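Local coordinates for putative uncharacterized protein TTHB187 (Thermus thermophilus HB8, PDB 3SK9) that acts as the HD nuclease domain of Cas3, cutting single-stranded DNA with the help of divalent metal ions such as manganese or nickel in CRISPR-based defence against mobile genetic elements, at residues L27-D32 and F208-A213. Numbering follows the deposited sequence.
Sequences LAHMLD and FADWVA
H29 holds CG anti to the backbone N (chi1 179°), and D210 has the same anti torsion, which swings imidazole and carboxylate off their own helices until the two groups meet. NE2 of H29 donates to OD1 of D210 over 2.9 Å, with an N-H...O angle of 155°. The oxygen lies close to the ring plane, at the imidazole edge, whereas the bond reaches it on the syn side and tilted from the carboxylate plane; ring and carboxylate are nearly perpendicular, at 89°. The other ring nitrogen is engaged as well. A water bonded to H29 ND1 donates to D32 OD2 at 2.7 Å. The same water donates to the carbonyl O of A213, linking both helices through one solvent molecule. D32 also bonds through OD1 to the hydroxyl of Y230 and forms a salt bridge through OD2 with R223, so its carboxylate is held by several partners. Beside this polar network the helices touch through small groups, CB of D32 lying 3.9 Å from CB of A213. The axes of segments 27-32 and 208-213 come no closer than 9.5 Å, a gap spanned by the imidazole and its partner carboxylate, with the D32-A213 contact beside them. H29 and D210 are divalent-metal ligands of the HD site, which H74 and D75 complete, and D75 OD2 comes near D210 OD1. With NE2 bonded to a carboxylate oxygen instead of a metal, the geometry is consistent with a metal-free site whose ligands are already gathered, so that a cation could replace the H29-D210 hydrogen bond.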
loop_
_atom_site.group_PDB
_atom_site.type_symbol
_atom_site.label_atom_id
_atom_site.label_comp_id
_atom_site.label_asym_id
_atom_site.label_seq_id
_atom_site.Cartn_x
_atom_site.Cartn_y
_atom_site.Cartn_z
ATOM N N LEU A 27 -0.595 -10.083 4.680
ATOM C CA LEU A 27 0.744 -9.799 4.125
ATOM C C LEU A 27 0.813 -10.121 2.625
ATOM O O LEU A 27 1.499 -9.416 1.858
ATOM C CB LEU A 27 1.817 -10.624 4.852
ATOM C CG LEU A 27 3.234 -10.455 4.325
ATOM C CD1 LEU A 27 3.753 -9.023 4.457
ATOM C CD2 LEU A 27 4.138 -11.457 5.082
ATOM N N ALA A 28 0.118 -11.187 2.201
ATOM C CA ALA A 28 0.060 -11.549 0.785
ATOM C C ALA A 28 -0.596 -10.420 -0.006
ATOM O O ALA A 28 -0.125 -10.060 -1.090
ATOM C CB ALA A 28 -0.699 -12.843 0.587
ATOM N N HIS A 29 -1.692 -9.871 0.517
ATOM C CA HIS A 29 -2.370 -8.788 -0.161
ATOM C C HIS A 29 -1.463 -7.563 -0.221
ATOM O O HIS A 29 -1.417 -6.865 -1.225
ATOM C CB HIS A 29 -3.673 -8.433 0.550
ATOM C CG HIS A 29 -4.396 -7.296 -0.099
ATOM N ND1 HIS A 29 -4.947 -7.390 -1.354
ATOM C CD2 HIS A 29 -4.627 -6.028 0.319
ATOM C CE1 HIS A 29 -5.494 -6.232 -1.685
ATOM N NE2 HIS A 29 -5.317 -5.388 -0.686
ATOM N N MET A 30 -0.732 -7.288 0.850
ATOM C CA MET A 30 0.161 -6.097 0.857
ATOM C C MET A 30 1.295 -6.257 -0.156
ATOM O O MET A 30 1.659 -5.320 -0.891
ATOM C CB MET A 30 0.735 -5.842 2.279
ATOM C CG MET A 30 -0.294 -5.326 3.348
ATOM S SD MET A 30 0.410 -5.496 5.055
ATOM C CE MET A 30 1.745 -4.312 4.982
ATOM N N LEU A 31 1.849 -7.458 -0.244
ATOM C CA LEU A 31 2.944 -7.665 -1.195
ATOM C C LEU A 31 2.424 -7.655 -2.644
ATOM O O LEU A 31 3.125 -7.157 -3.575
ATOM C CB LEU A 31 3.680 -8.958 -0.897
ATOM C CG LEU A 31 4.513 -8.989 0.382
ATOM C CD1 LEU A 31 4.978 -10.439 0.668
ATOM C CD2 LEU A 31 5.707 -8.035 0.291
ATOM N N ASP A 32 1.209 -8.166 -2.847
ATOM C CA ASP A 32 0.602 -8.126 -4.192
ATOM C C ASP A 32 0.411 -6.663 -4.637
ATOM O O ASP A 32 0.609 -6.335 -5.812
ATOM C CB ASP A 32 -0.793 -8.780 -4.211
ATOM C CG ASP A 32 -0.728 -10.314 -4.036
ATOM O OD1 ASP A 32 0.377 -10.857 -4.195
ATOM O OD2 ASP A 32 -1.781 -10.913 -3.756
ATOM N N PHE A 208 -5.277 2.750 -7.406
ATOM C CA PHE A 208 -5.221 1.801 -8.521
ATOM C C PHE A 208 -4.603 0.446 -8.136
ATOM O O PHE A 208 -5.149 -0.618 -8.452
ATOM C CB PHE A 208 -4.441 2.413 -9.683
ATOM C CG PHE A 208 -4.273 1.487 -10.862
ATOM C CD1 PHE A 208 -5.343 1.240 -11.727
ATOM C CD2 PHE A 208 -3.035 0.891 -11.130
ATOM C CE1 PHE A 208 -5.191 0.398 -12.853
ATOM C CE2 PHE A 208 -2.876 0.018 -12.265
ATOM C CZ PHE A 208 -3.961 -0.196 -13.116
ATOM N N ALA A 209 -3.454 0.454 -7.479
ATOM C CA ALA A 209 -2.788 -0.850 -7.209
ATOM C C ALA A 209 -3.591 -1.713 -6.260
ATOM O O ALA A 209 -3.639 -2.945 -6.415
ATOM C CB ALA A 209 -1.339 -0.620 -6.646
ATOM N N ASP A 210 -4.203 -1.104 -5.257
ATOM C CA ASP A 210 -5.027 -1.884 -4.291
ATOM C C ASP A 210 -6.223 -2.509 -5.033
ATOM O O ASP A 210 -6.569 -3.680 -4.801
ATOM C CB ASP A 210 -5.557 -0.999 -3.148
ATOM C CG ASP A 210 -6.453 -1.790 -2.164
ATOM O OD1 ASP A 210 -5.909 -2.593 -1.388
ATOM O OD2 ASP A 210 -7.692 -1.624 -2.198
ATOM N N TRP A 211 -6.819 -1.736 -5.927
ATOM C CA TRP A 211 -7.934 -2.245 -6.756
ATOM C C TRP A 211 -7.504 -3.471 -7.574
ATOM O O TRP A 211 -8.169 -4.526 -7.527
ATOM C CB TRP A 211 -8.444 -1.149 -7.671
ATOM C CG TRP A 211 -9.514 -1.622 -8.612
ATOM C CD1 TRP A 211 -10.799 -1.945 -8.277
ATOM C CD2 TRP A 211 -9.409 -1.761 -10.006
ATOM N NE1 TRP A 211 -11.492 -2.307 -9.388
ATOM C CE2 TRP A 211 -10.675 -2.187 -10.475
ATOM C CE3 TRP A 211 -8.370 -1.536 -10.933
ATOM C CZ2 TRP A 211 -10.933 -2.415 -11.815
ATOM C CZ3 TRP A 211 -8.614 -1.777 -12.264
ATOM C CH2 TRP A 211 -9.891 -2.227 -12.703
ATOM N N VAL A 212 -6.410 -3.344 -8.326
ATOM C CA VAL A 212 -5.932 -4.480 -9.167
ATOM C C VAL A 212 -5.705 -5.698 -8.240
ATOM O O VAL A 212 -6.221 -6.796 -8.494
ATOM C CB VAL A 212 -4.612 -4.153 -9.867
ATOM C CG1 VAL A 212 -4.048 -5.391 -10.618
ATOM C CG2 VAL A 212 -4.813 -3.051 -10.860
ATOM N N ALA A 213 -4.941 -5.497 -7.170
ATOM C CA ALA A 213 -4.530 -6.630 -6.294
ATOM C C ALA A 213 -5.694 -7.262 -5.549
ATOM O O ALA A 213 -5.640 -8.448 -5.150
ATOM C CB ALA A 213 -3.445 -6.164 -5.310
HETATM O O HOH W 1 -3.960 -9.518 -3.083
#